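Local coordinates for hemerythrin HHE cation binding domain protein (Mycobacterium kansasii, PDB 6TYJ), which binds zinc and iron ions within a hemerythrin-like helical bundle, its physiological role remaining unsettled, at residues K17-V22 / L51-R56; I84-V89 / E101-S106; A42-L47 / K161-L166; S31-P34 / E38-H41. All coordinates share one frame; numbering follows the deposited sequence. Where two conformers were deposited one is given.

Contact 1. Residues K17-V22 / L51-R56; sequences KEHHVV and LDIHFR. With ZN (zinc ion), chain B.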
loop_
_atom_site.group_PDB
_atom_site.type_symbol
_atom_site.label_atom_id
_atom_site.label_comp_id
_atom_site.label_asym_id
_atom_site.label_seq_id
_atom_site.Cartn_x
_atom_site.Cartn_y
_atom_site.Cartn_z
ATOM N N LYS A 17 -7.178 -0.956 7.873
ATOM C CA LYS A 17 -8.368 -1.281 7.097
ATOM C C LYS A 17 -8.896 -0.049 6.386
ATOM O O LYS A 17 -9.301 -0.121 5.209
ATOM C CB LYS A 17 -9.432 -1.916 8.003
ATOM C CG LYS A 17 -9.033 -3.315 8.451
ATOM C CD LYS A 17 -9.967 -3.903 9.509
ATOM C CE LYS A 17 -11.184 -4.506 8.879
ATOM N NZ LYS A 17 -12.195 -4.851 9.925
ATOM N N GLU A 18 -8.913 1.095 7.069
ATOM C CA GLU A 18 -9.396 2.300 6.399
ATOM C C GLU A 18 -8.486 2.673 5.239
ATOM O O GLU A 18 -8.953 3.160 4.203
ATOM C CB GLU A 18 -9.507 3.453 7.396
ATOM C CG GLU A 18 -10.655 3.285 8.373
ATOM C CD GLU A 18 -10.683 4.353 9.445
ATOM O OE1 GLU A 18 -10.204 5.478 9.181
ATOM O OE2 GLU A 18 -11.184 4.064 10.555
ATOM N N HIS A 19 -7.182 2.441 5.378
ATOM C CA HIS A 19 -6.298 2.795 4.275
ATOM C C HIS A 19 -6.410 1.807 3.117
ATOM O O HIS A 19 -6.273 2.210 1.951
ATOM C CB HIS A 19 -4.853 2.907 4.764
ATOM C CG HIS A 19 -4.015 3.764 3.864
ATOM N ND1 HIS A 19 -2.718 3.450 3.513
ATOM C CD2 HIS A 19 -4.307 4.928 3.231
ATOM C CE1 HIS A 19 -2.245 4.382 2.711
ATOM N NE2 HIS A 19 -3.186 5.291 2.521
ATOM N N HIS A 20 -6.695 0.528 3.407
ATOM C CA HIS A 20 -6.976 -0.424 2.328
ATOM C C HIS A 20 -8.186 0.025 1.511
ATOM O O HIS A 20 -8.191 -0.120 0.284
ATOM C CB HIS A 20 -7.227 -1.840 2.871
ATOM C CG HIS A 20 -5.993 -2.558 3.347
ATOM N ND1 HIS A 20 -6.057 -3.619 4.229
ATOM C CD2 HIS A 20 -4.682 -2.396 3.048
ATOM C CE1 HIS A 20 -4.832 -4.047 4.492
ATOM N NE2 HIS A 20 -3.983 -3.347 3.762
ATOM N N VAL A 21 -9.218 0.569 2.180
ATOM C CA VAL A 21 -10.398 1.085 1.482
ATOM C C VAL A 21 -10.019 2.224 0.551
ATOM O O VAL A 21 -10.505 2.305 -0.592
ATOM C CB VAL A 21 -11.470 1.535 2.494
ATOM C CG1 VAL A 21 -12.536 2.355 1.798
ATOM C CG2 VAL A 21 -12.067 0.331 3.207
ATOM N N VAL A 22 -9.164 3.130 1.029
ATOM C CA VAL A 22 -8.663 4.234 0.213
ATOM C C VAL A 22 -7.963 3.701 -1.027
ATOM O O VAL A 22 -8.201 4.166 -2.146
ATOM C CB VAL A 22 -7.709 5.124 1.033
ATOM C CG1 VAL A 22 -6.852 5.998 0.095
ATOM C CG2 VAL A 22 -8.487 5.989 2.009
ATOM N N LEU A 51 0.348 4.039 -1.847
ATOM C CA LEU A 51 0.998 2.736 -1.745
ATOM C C LEU A 51 2.341 2.854 -1.035
ATOM O O LEU A 51 2.647 2.054 -0.147
ATOM C CB LEU A 51 1.175 2.118 -3.136
ATOM C CG LEU A 51 1.921 0.785 -3.244
ATOM C CD1 LEU A 51 1.386 -0.225 -2.238
ATOM C CD2 LEU A 51 1.848 0.214 -4.669
ATOM N N ASP A 52 3.156 3.831 -1.441
ATOM C CA ASP A 52 4.436 4.111 -0.778
ATOM C C ASP A 52 4.262 4.203 0.726
ATOM O O ASP A 52 4.951 3.510 1.493
ATOM C CB ASP A 52 5.009 5.420 -1.338
ATOM C CG ASP A 52 6.331 5.822 -0.715
ATOM O OD1 ASP A 52 7.057 4.951 -0.222
ATOM O OD2 ASP A 52 6.637 7.022 -0.728
ATOM N N ILE A 53 3.332 5.039 1.176
ATOM C CA ILE A 53 3.251 5.253 2.618
ATOM C C ILE A 53 2.618 4.062 3.323
ATOM O O ILE A 53 2.921 3.797 4.505
ATOM C CB ILE A 53 2.531 6.566 2.940
ATOM C CG1 ILE A 53 1.052 6.492 2.654
ATOM C CG2 ILE A 53 3.136 7.716 2.137
ATOM C CD1 ILE A 53 0.422 7.917 2.701
ATOM N N HIS A 54 1.765 3.315 2.619
ATOM C CA HIS A 54 1.124 2.153 3.208
ATOM C C HIS A 54 2.129 1.065 3.540
ATOM O O HIS A 54 2.147 0.545 4.673
ATOM C CB HIS A 54 0.089 1.609 2.238
ATOM C CG HIS A 54 -0.736 0.516 2.816
ATOM N ND1 HIS A 54 -1.796 0.757 3.651
ATOM C CD2 HIS A 54 -0.663 -0.828 2.671
ATOM C CE1 HIS A 54 -2.352 -0.393 4.000
ATOM N NE2 HIS A 54 -1.671 -1.366 3.424
ATOM N N PHE A 55 2.983 0.711 2.569
ATOM C CA PHE A 55 3.986 -0.316 2.828
ATOM C C PHE A 55 4.962 0.139 3.896
ATOM O O PHE A 55 5.433 -0.689 4.681
ATOM C CB PHE A 55 4.723 -0.709 1.546
ATOM C CG PHE A 55 3.930 -1.637 0.663
ATOM C CD1 PHE A 55 2.610 -1.940 0.962
ATOM C CD2 PHE A 55 4.525 -2.227 -0.440
ATOM C CE1 PHE A 55 1.865 -2.804 0.150
ATOM C CE2 PHE A 55 3.800 -3.082 -1.248
ATOM C CZ PHE A 55 2.467 -3.375 -0.948
ATOM N N ARG A 56 5.267 1.441 3.953
ATOM C CA ARG A 56 6.206 1.923 4.973
ATOM C C ARG A 56 5.609 1.830 6.366
ATOM O O ARG A 56 6.309 1.421 7.311
ATOM C CB ARG A 56 6.620 3.357 4.671
ATOM C CG ARG A 56 7.607 3.487 3.532
ATOM C CD ARG A 56 8.114 4.908 3.422
ATOM N NE ARG A 56 8.782 5.107 2.147
ATOM C CZ ARG A 56 10.092 5.021 1.976
ATOM N NH1 ARG A 56 10.876 4.748 3.007
ATOM N NH2 ARG A 56 10.618 5.224 0.778
HETATM ZN ZN ZN B . -1.889 -3.412 3.866
#
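His-19 and His-20, consecutive on helix 12-32, both meet the ring of His-54 on helix 38-65, which is held at ND1 by His-19 and at NE2 by a zinc ion that His-20 also binds. The ring of His-19 swings out with CG anti to the backbone N (chi1 -157°) and slides past His-54, which runs the opposite way. His-54 ND1 donates to His-19 ND1 over 2.8 Å, with the acceptor tilted slightly out of the donor's ring plane. The bond leaves His-54 NE2, across the ring, for the metal. His-19 CE1 also rests against Ile-53 CG1 at 3.9 Å, and His-19 NE2 is hydrogen-bonded to Glu-50. His-20 crosses His-54 at about a right angle, their rings rim to rim with planes at 52°. The two NE2 atoms come within 3.1 Å because each binds the same zinc ion, at 2.1 Å from His-20 NE2 and also 2.1 Å from His-54 NE2. On the far side of its ring from the metal, His-20 ND1 is hydrogen-bonded to Glu-119, which, with the metal bond, restrains the ring's rotation and probably strengthens NE2 as a ligand. Glu-58, His-114 and Glu-118 complete the zinc site, characteristic of hemerythrin-like HHE bundles.

Contact 2. Residues I84-V89 / E101-S106; sequences IDQLSV and EDEWNS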
loop_
_atom_site.group_PDB
_atom_site.type_symbol
_atom_site.label_atom_id
_atom_site.label_comp_id
_atom_site.label_asym_id
_atom_site.label_seq_id
_atom_site.Cartn_x
_atom_site.Cartn_y
_atom_site.Cartn_z
ATOM N N ILE A 84 5.487 -4.974 -5.447
ATOM C CA ILE A 84 6.509 -4.108 -6.043
ATOM C C ILE A 84 7.005 -4.682 -7.371
ATOM O O ILE A 84 7.196 -3.946 -8.348
ATOM C CB ILE A 84 7.663 -3.880 -5.038
ATOM C CG1 ILE A 84 7.181 -3.079 -3.824
ATOM C CG2 ILE A 84 8.800 -3.146 -5.706
ATOM C CD1 ILE A 84 8.192 -3.067 -2.677
ATOM N N ASP A 85 7.187 -6.005 -7.442
ATOM C CA ASP A 85 7.639 -6.637 -8.678
ATOM C C ASP A 85 6.609 -6.458 -9.781
ATOM O O ASP A 85 6.963 -6.248 -10.950
ATOM C CB ASP A 85 7.912 -8.127 -8.460
ATOM C CG ASP A 85 9.311 -8.397 -7.948
ATOM O OD1 ASP A 85 10.035 -7.422 -7.648
ATOM O OD2 ASP A 85 9.684 -9.589 -7.852
ATOM N N GLN A 86 5.326 -6.569 -9.437
ATOM C CA GLN A 86 4.303 -6.404 -10.466
ATOM C C GLN A 86 4.206 -4.952 -10.902
ATOM O O GLN A 86 3.923 -4.668 -12.065
ATOM C CB GLN A 86 2.950 -6.896 -9.955
ATOM C CG GLN A 86 1.880 -7.035 -11.025
ATOM C CD GLN A 86 2.165 -8.155 -12.025
ATOM O OE1 GLN A 86 2.508 -9.283 -11.646
ATOM N NE2 GLN A 86 2.023 -7.847 -13.306
ATOM N N LEU A 87 4.403 -4.017 -9.970
ATOM C CA LEU A 87 4.403 -2.610 -10.341
ATOM C C LEU A 87 5.507 -2.325 -11.347
ATOM O O LEU A 87 5.309 -1.553 -12.296
ATOM C CB LEU A 87 4.563 -1.734 -9.089
ATOM C CG LEU A 87 4.670 -0.230 -9.383
ATOM C CD1 LEU A 87 3.452 0.310 -10.110
ATOM C CD2 LEU A 87 4.919 0.541 -8.071
ATOM N N SER A 88 6.677 -2.955 -11.171
ATOM C CA SER A 88 7.760 -2.778 -12.142
ATOM C C SER A 88 7.349 -3.252 -13.534
ATOM O O SER A 88 7.682 -2.616 -14.542
ATOM C CB SER A 88 9.013 -3.518 -11.673
ATOM O OG SER A 88 9.485 -2.931 -10.476
ATOM N N VAL A 89 6.645 -4.379 -13.613
ATOM C CA VAL A 89 6.170 -4.846 -14.913
ATOM C C VAL A 89 5.159 -3.867 -15.494
ATOM O O VAL A 89 5.186 -3.573 -16.699
ATOM C CB VAL A 89 5.580 -6.261 -14.795
ATOM C CG1 VAL A 89 5.061 -6.732 -16.156
ATOM C CG2 VAL A 89 6.633 -7.223 -14.267
ATOM N N GLU A 101 -4.022 -2.257 -20.540
ATOM C CA GLU A 101 -5.114 -2.578 -19.629
ATOM C C GLU A 101 -4.967 -3.981 -19.043
ATOM O O GLU A 101 -5.299 -4.199 -17.866
ATOM C CB GLU A 101 -6.453 -2.420 -20.343
ATOM C CG GLU A 101 -7.620 -2.242 -19.393
ATOM C CD GLU A 101 -8.830 -1.612 -20.063
ATOM O OE1 GLU A 101 -9.631 -0.975 -19.350
ATOM O OE2 GLU A 101 -8.976 -1.756 -21.298
ATOM N N ASP A 102 -4.436 -4.930 -19.820
ATOM C CA ASP A 102 -4.103 -6.238 -19.255
ATOM C C ASP A 102 -3.089 -6.115 -18.125
ATOM O O ASP A 102 -3.224 -6.774 -17.090
ATOM C CB ASP A 102 -3.557 -7.164 -20.336
ATOM C CG ASP A 102 -4.636 -7.852 -21.104
ATOM O OD1 ASP A 102 -5.821 -7.695 -20.747
ATOM O OD2 ASP A 102 -4.283 -8.554 -22.067
ATOM N N GLU A 103 -2.057 -5.278 -18.305
ATOM C CA GLU A 103 -1.069 -5.109 -17.242
ATOM C C GLU A 103 -1.678 -4.433 -16.022
ATOM O O GLU A 103 -1.376 -4.815 -14.882
ATOM C CB GLU A 103 0.130 -4.310 -17.753
ATOM C CG GLU A 103 0.922 -4.993 -18.877
ATOM C CD GLU A 103 1.535 -6.330 -18.468
ATOM O OE1 GLU A 103 1.675 -6.609 -17.254
ATOM O OE2 GLU A 103 1.870 -7.120 -19.371
ATOM N N TRP A 104 -2.531 -3.431 -16.234
ATOM C CA TRP A 104 -3.177 -2.781 -15.096
ATOM C C TRP A 104 -4.008 -3.787 -14.307
ATOM O O TRP A 104 -3.936 -3.839 -13.073
ATOM C CB TRP A 104 -4.050 -1.611 -15.565
ATOM C CG TRP A 104 -5.007 -1.189 -14.483
ATOM C CD1 TRP A 104 -6.345 -1.390 -14.450
ATOM C CD2 TRP A 104 -4.659 -0.579 -13.237
ATOM N NE1 TRP A 104 -6.875 -0.910 -13.267
ATOM C CE2 TRP A 104 -5.854 -0.402 -12.512
ATOM C CE3 TRP A 104 -3.454 -0.134 -12.678
ATOM C CZ2 TRP A 104 -5.889 0.184 -11.251
ATOM C CZ3 TRP A 104 -3.482 0.444 -11.413
ATOM C CH2 TRP A 104 -4.694 0.599 -10.719
ATOM N N ASN A 105 -4.770 -4.627 -15.004
ATOM C CA ASN A 105 -5.598 -5.606 -14.299
ATOM C C ASN A 105 -4.746 -6.606 -13.530
ATOM O O ASN A 105 -5.101 -6.993 -12.413
ATOM C CB ASN A 105 -6.522 -6.321 -15.284
ATOM C CG ASN A 105 -7.666 -5.445 -15.727
ATOM O OD1 ASN A 105 -8.140 -4.601 -14.963
ATOM N ND2 ASN A 105 -8.134 -5.643 -16.960
ATOM N N SER A 106 -3.625 -7.041 -14.114
ATOM C CA SER A 106 -2.728 -7.950 -13.413
ATOM C C SER A 106 -2.176 -7.298 -12.150
ATOM O O SER A 106 -2.067 -7.947 -11.105
ATOM C CB SER A 106 -1.592 -8.393 -14.338
ATOM O OG SER A 106 -2.084 -9.230 -15.381
HETATM O O HOH W 1 1.348 -5.523 -14.722
HETATM O O HOH W 2 1.765 -8.698 -15.898
#
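Val-89 and Glu-103 make the closest approach between residues 84-89 and 101-106: Val-89 CG1 lies 3.6 Å from Glu-103 OE1, the two side chains crossing at about a right angle. The glutamate reaches this place through a bend at chi2 (-61°). One turn along, Gln-86 NE2 packs against Ser-106 CB at 3.8 Å. These are the close direct touches of the contact, and they bury little surface. The segments run nearly antiparallel, at 172°, with axes 9.7 Å apart, as neighbouring helices do in the up-and-down bundle of a hemerythrin-like domain. The tight packing belongs to the inner side of the same segments, where Leu-87 and Trp-104 turn to Phe-44 of helix 38-65 in a hydrophobic layer. The outer side is wet instead. Gln-86 NE2 stands 4.2 Å from Glu-103 OE1, the amide and carboxylate nearly coplanar, and water occupies the place between them. A second water also accepts from Gln-86 NE2, but its approach to the carboxylate is doubtfully short. The well-defined bridge is made by the first, which accepts from Gln-86 NE2, donates to Glu-103 OE1 at 2.8 Å, and also donates to the backbone carbonyl Glu-103 O.

Contact 3. Residues A42-L47 / K161-L166; sequences ALFDEL and KGRAAL. With ZN (zinc ion), chain E.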
loop_
_atom_site.group_PDB
_atom_site.type_symbol
_atom_site.label_atom_id
_atom_site.label_comp_id
_atom_site.label_asym_id
_atom_site.label_seq_id
_atom_site.Cartn_x
_atom_site.Cartn_y
_atom_site.Cartn_z
ATOM N N ALA A 42 -3.243 11.165 -13.271
ATOM C CA ALA A 42 -3.185 11.781 -11.937
ATOM C C ALA A 42 -3.594 10.789 -10.871
ATOM O O ALA A 42 -2.935 10.682 -9.832
ATOM C CB ALA A 42 -4.070 13.024 -11.864
ATOM N N LEU A 43 -4.655 10.018 -11.129
ATOM C CA LEU A 43 -5.101 9.041 -10.147
ATOM C C LEU A 43 -4.029 7.990 -9.891
ATOM O O LEU A 43 -3.840 7.548 -8.747
ATOM C CB LEU A 43 -6.397 8.393 -10.649
ATOM C CG LEU A 43 -7.677 9.227 -10.506
ATOM C CD1 LEU A 43 -8.738 8.494 -11.354
ATOM C CD2 LEU A 43 -8.144 9.380 -9.047
ATOM N N PHE A 44 -3.303 7.585 -10.935
ATOM C CA PHE A 44 -2.249 6.605 -10.734
ATOM C C PHE A 44 -1.131 7.169 -9.855
ATOM O O PHE A 44 -0.630 6.460 -8.978
ATOM C CB PHE A 44 -1.688 6.138 -12.070
ATOM C CG PHE A 44 -0.670 5.055 -11.932
ATOM C CD1 PHE A 44 -1.036 3.820 -11.431
ATOM C CD2 PHE A 44 0.656 5.266 -12.321
ATOM C CE1 PHE A 44 -0.077 2.801 -11.279
ATOM C CE2 PHE A 44 1.605 4.241 -12.199
ATOM C CZ PHE A 44 1.227 3.015 -11.687
ATOM N N ASP A 45 -0.729 8.425 -10.074
ATOM C CA ASP A 45 0.235 9.049 -9.158
ATOM C C ASP A 45 -0.288 9.051 -7.730
ATOM O O ASP A 45 0.486 8.859 -6.769
ATOM C CB ASP A 45 0.520 10.480 -9.579
ATOM C CG ASP A 45 1.446 10.585 -10.770
ATOM O OD1 ASP A 45 2.074 9.580 -11.173
ATOM O OD2 ASP A 45 1.547 11.713 -11.287
ATOM N N GLU A 46 -1.583 9.354 -7.550
ATOM C CA GLU A 46 -2.143 9.379 -6.194
ATOM C C GLU A 46 -2.048 8.008 -5.556
ATOM O O GLU A 46 -1.703 7.887 -4.367
ATOM C CB GLU A 46 -3.603 9.843 -6.236
ATOM C CG GLU A 46 -3.758 11.292 -6.664
ATOM C CD GLU A 46 -5.211 11.694 -6.853
ATOM O OE1 GLU A 46 -6.032 11.450 -5.944
ATOM O OE2 GLU A 46 -5.522 12.261 -7.915
ATOM N N LEU A 47 -2.299 6.958 -6.348
ATOM C CA LEU A 47 -2.165 5.588 -5.849
ATOM C C LEU A 47 -0.729 5.280 -5.449
ATOM O O LEU A 47 -0.492 4.662 -4.400
ATOM C CB LEU A 47 -2.647 4.592 -6.913
ATOM C CG LEU A 47 -2.430 3.107 -6.560
ATOM C CD1 LEU A 47 -3.157 2.729 -5.254
ATOM C CD2 LEU A 47 -2.948 2.221 -7.715
ATOM N N LYS A 161 11.531 15.283 -7.492
ATOM C CA LYS A 161 12.376 14.309 -8.165
ATOM C C LYS A 161 11.650 13.417 -9.168
ATOM O O LYS A 161 12.322 12.728 -9.947
ATOM C CB LYS A 161 13.088 13.422 -7.137
ATOM N N GLY A 162 10.320 13.391 -9.171
ATOM C CA GLY A 162 9.560 12.753 -10.227
ATOM C C GLY A 162 9.022 11.383 -9.841
ATOM O O GLY A 162 9.334 10.813 -8.789
ATOM N N ARG A 163 8.200 10.849 -10.746
ATOM C CA ARG A 163 7.530 9.579 -10.496
ATOM C C ARG A 163 8.529 8.436 -10.386
ATOM O O ARG A 163 8.330 7.504 -9.600
ATOM C CB ARG A 163 6.522 9.303 -11.616
ATOM C CG ARG A 163 5.570 8.169 -11.324
ATOM C CD ARG A 163 4.740 7.802 -12.552
ATOM N NE ARG A 163 5.525 6.994 -13.478
ATOM C CZ ARG A 163 4.995 6.267 -14.457
ATOM N NH1 ARG A 163 3.678 6.240 -14.619
ATOM N NH2 ARG A 163 5.774 5.553 -15.259
ATOM N N ALA A 164 9.586 8.465 -11.202
ATOM C CA ALA A 164 10.603 7.420 -11.142
ATOM C C ALA A 164 11.218 7.347 -9.756
ATOM O O ALA A 164 11.416 6.256 -9.211
ATOM C CB ALA A 164 11.687 7.676 -12.185
ATOM N N ALA A 165 11.509 8.511 -9.168
ATOM C CA ALA A 165 12.130 8.550 -7.850
ATOM C C ALA A 165 11.185 8.024 -6.781
ATOM O O ALA A 165 11.619 7.390 -5.810
ATOM C CB ALA A 165 12.566 9.977 -7.526
ATOM N N LEU A 166 9.892 8.292 -6.938
ATOM C CA LEU A 166 8.902 7.770 -6.006
ATOM C C LEU A 166 8.781 6.254 -6.120
ATOM O O LEU A 166 8.550 5.567 -5.120
ATOM C CB LEU A 166 7.559 8.447 -6.260
ATOM C CG LEU A 166 6.366 8.029 -5.408
ATOM C CD1 LEU A 166 6.552 8.563 -3.992
ATOM C CD2 LEU A 166 5.071 8.516 -6.015
HETATM ZN ZN ZN E . -8.025 12.663 -7.828
HETATM O O HOH W 3 1.479 8.644 -14.168
HETATM O O HOH W 4 -10.488 12.350 -7.784
#
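An arginine and an aspartate cross without joining their charges: Arg-163 meets Asp-45 through its aliphatic stem, Arg-163 CD resting 3.5 Å from Asp-45 OD1. The side chains cross at about a right angle, with the carboxylate and guanidinium planes 81° apart, and Arg-163 NE stays 4.9 Å from Asp-45 OD1. The cause lies in the chain of Arg-163, which leaves the backbone extended and then turns at chi3 (78°), carrying the guanidinium past the carboxylate to the ring of Phe-44. There Arg-163 NH1 comes up 3.8 Å from Phe-44 CE2, with the ring and guanidinium planes 72° apart; NH1 lies at the ring edge, near its plane, and not over the face. A water links the charges indirectly, donating to Asp-45 OD1 and accepting from Arg-163 NH1 across long separations of 3.2 Å from Asp-45 OD1 and 3.3 Å from Arg-163 NH1.

Gly-162 leaves helical geometry with positive phi after helix 133-161 and is the N-cap of the short helix 163-168, so the chain turns and presents Arg-163 to helix 38-65. Glu-46, next to Asp-45, points away from this contact and binds a zinc ion through OE2 at 2.5 Å, with a water as a further ligand, well apart from the metal cluster of the core. The C-terminal helix 163-168 thus packs on helix 38-65, with Leu-166 reaching Leu-48 and Ile-49, while Phe-44 continues inward to Leu-87 and Leu-90 of helix 70-91 and to Trp-104 of helix 100-121.

Contact 4. Residues S31-P34 / E38-H41; sequences SEAP and EERH
With chi1 at -161° and an extended run from CG to NE, Arg-40 sends its guanidinium back from the first turn of helix 38-65 to the end of helix 12-32. Its NH1 donates to Ala-33 O over 2.9 Å at an N-H...O angle of 148°, the acceptor lying in the guanidinium plane. On the way the stem passes close to the backbone of the turn, Arg-40 CD coming within 3.4 Å of Pro-34 O, while Ala-33 CB and Arg-40 CB pack together at 3.8 Å. Ala-33 is the first residue to leave the helical conformation, so the arginine grips the chain just where helix 12-32 gives way to the loop. This is an alpha-alpha hairpin, two antiparallel consecutive helices of the hemerythrin-like bundle joined by a short loop. Ser-31 N lies over one face of the guanidinium, offset toward its rim. At the edge, a water accepts from Arg-40 NH2 at 3.0 Å and makes a weak bond to Ser-31 O. Elsewhere, Arg-40 NE is hydrogen-bonded to Tyr-100 and the cationic group forms a cation-pi contact with Trp-104, so backbone, water, phenol and indole together hold it in place. Glu-39, extended and exposed, borders the methyl group of Ala-33, with Glu-39 CD 4.0 Å from Ala-33 CB.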
loop_
_atom_site.group_PDB
_atom_site.type_symbol
_atom_site.label_atom_id
_atom_site.label_comp_id
_atom_site.label_asym_id
_atom_site.label_seq_id
_atom_site.Cartn_x
_atom_site.Cartn_y
_atom_site.Cartn_z
ATOM N N SER A 31 -9.406 2.367 -12.754
ATOM C CA SER A 31 -10.014 1.436 -13.706
ATOM C C SER A 31 -11.132 2.086 -14.489
ATOM O O SER A 31 -11.357 1.745 -15.665
ATOM C CB SER A 31 -10.583 0.220 -12.984
ATOM O OG SER A 31 -9.591 -0.475 -12.270
ATOM N N GLU A 32 -11.867 2.991 -13.856
ATOM C CA GLU A 32 -13.038 3.567 -14.496
ATOM C C GLU A 32 -12.691 4.713 -15.433
ATOM O O GLU A 32 -13.511 5.046 -16.302
ATOM C CB GLU A 32 -14.035 4.062 -13.441
ATOM C CG GLU A 32 -14.783 2.982 -12.675
ATOM C CD GLU A 32 -15.511 3.550 -11.451
ATOM O OE1 GLU A 32 -15.151 4.668 -11.005
ATOM O OE2 GLU A 32 -16.436 2.882 -10.932
ATOM N N ALA A 33 -11.500 5.326 -15.278
ATOM C CA ALA A 33 -11.092 6.447 -16.099
ATOM C C ALA A 33 -10.561 5.951 -17.447
ATOM O O ALA A 33 -10.070 4.822 -17.560
ATOM C CB ALA A 33 -10.015 7.254 -15.369
ATOM N N PRO A 34 -10.717 6.743 -18.499
ATOM C CA PRO A 34 -10.287 6.291 -19.828
ATOM C C PRO A 34 -8.777 6.073 -19.859
ATOM O O PRO A 34 -8.018 6.795 -19.209
ATOM C CB PRO A 34 -10.718 7.442 -20.748
ATOM C CG PRO A 34 -11.851 8.122 -20.016
ATOM C CD PRO A 34 -11.430 8.026 -18.538
ATOM N N GLU A 38 -5.789 12.241 -18.864
ATOM C CA GLU A 38 -5.222 13.079 -17.798
ATOM C C GLU A 38 -5.671 12.612 -16.417
ATOM O O GLU A 38 -4.871 12.559 -15.465
ATOM C CB GLU A 38 -5.655 14.531 -18.012
ATOM C CG GLU A 38 -5.220 15.148 -19.313
ATOM C CD GLU A 38 -6.022 16.393 -19.701
ATOM O OE1 GLU A 38 -7.092 16.680 -19.110
ATOM O OE2 GLU A 38 -5.572 17.088 -20.626
ATOM N N GLU A 39 -6.964 12.317 -16.292
ATOM C CA GLU A 39 -7.535 11.873 -15.030
ATOM C C GLU A 39 -6.897 10.577 -14.562
ATOM O O GLU A 39 -6.531 10.454 -13.383
ATOM C CB GLU A 39 -9.050 11.700 -15.191
ATOM C CG GLU A 39 -9.720 11.254 -13.921
ATOM C CD GLU A 39 -11.186 10.841 -14.086
ATOM O OE1 GLU A 39 -11.727 10.929 -15.214
ATOM O OE2 GLU A 39 -11.786 10.412 -13.070
ATOM N N ARG A 40 -6.724 9.613 -15.469
ATOM C CA ARG A 40 -6.163 8.327 -15.058
ATOM C C ARG A 40 -4.710 8.481 -14.626
ATOM O O ARG A 40 -4.264 7.815 -13.682
ATOM C CB ARG A 40 -6.274 7.290 -16.178
ATOM C CG ARG A 40 -6.136 5.857 -15.647
ATOM C CD ARG A 40 -6.548 4.878 -16.759
ATOM N NE ARG A 40 -6.222 3.505 -16.412
ATOM C CZ ARG A 40 -7.051 2.479 -16.540
ATOM N NH1 ARG A 40 -8.284 2.659 -17.017
ATOM N NH2 ARG A 40 -6.639 1.275 -16.189
ATOM N N HIS A 41 -3.943 9.314 -15.335
ATOM C CA HIS A 41 -2.545 9.515 -14.943
ATOM C C HIS A 41 -2.427 10.144 -13.563
ATOM O O HIS A 41 -1.571 9.732 -12.764
ATOM C CB HIS A 41 -1.820 10.386 -15.972
ATOM C CG HIS A 41 -1.491 9.670 -17.254
ATOM N ND1 HIS A 41 -0.558 8.659 -17.323
ATOM C CD2 HIS A 41 -1.960 9.833 -18.515
ATOM C CE1 HIS A 41 -0.469 8.225 -18.570
ATOM N NE2 HIS A 41 -1.296 8.930 -19.316
HETATM O O HOH W 5 -9.035 -0.438 -16.689
#

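Helix 38-65 runs through contacts 1, 3 and 4, and its neighbours carry contact 2. Contacts 1 and 4 join the same two helices, with centres about 20 Å apart: contact 1 supplies two of the five ligands of the core zinc site, and contact 4 holds the turn between the helices. Trp-104 of contact 2 ties into contact 4, its NE1 lying 2.9 Å from Ser-31 OG in a probable hydrogen bond, and into contact 3, where its CH2 packs 3.8 Å from Leu-47 CD2. Contact 3 also reaches contact 1, with Leu-166 CD1 3.6 Å from Asp-52 OD2. Contact 2 stays farther from the metals, the side chain of Gln-86 being about 13 Å from a zinc ion.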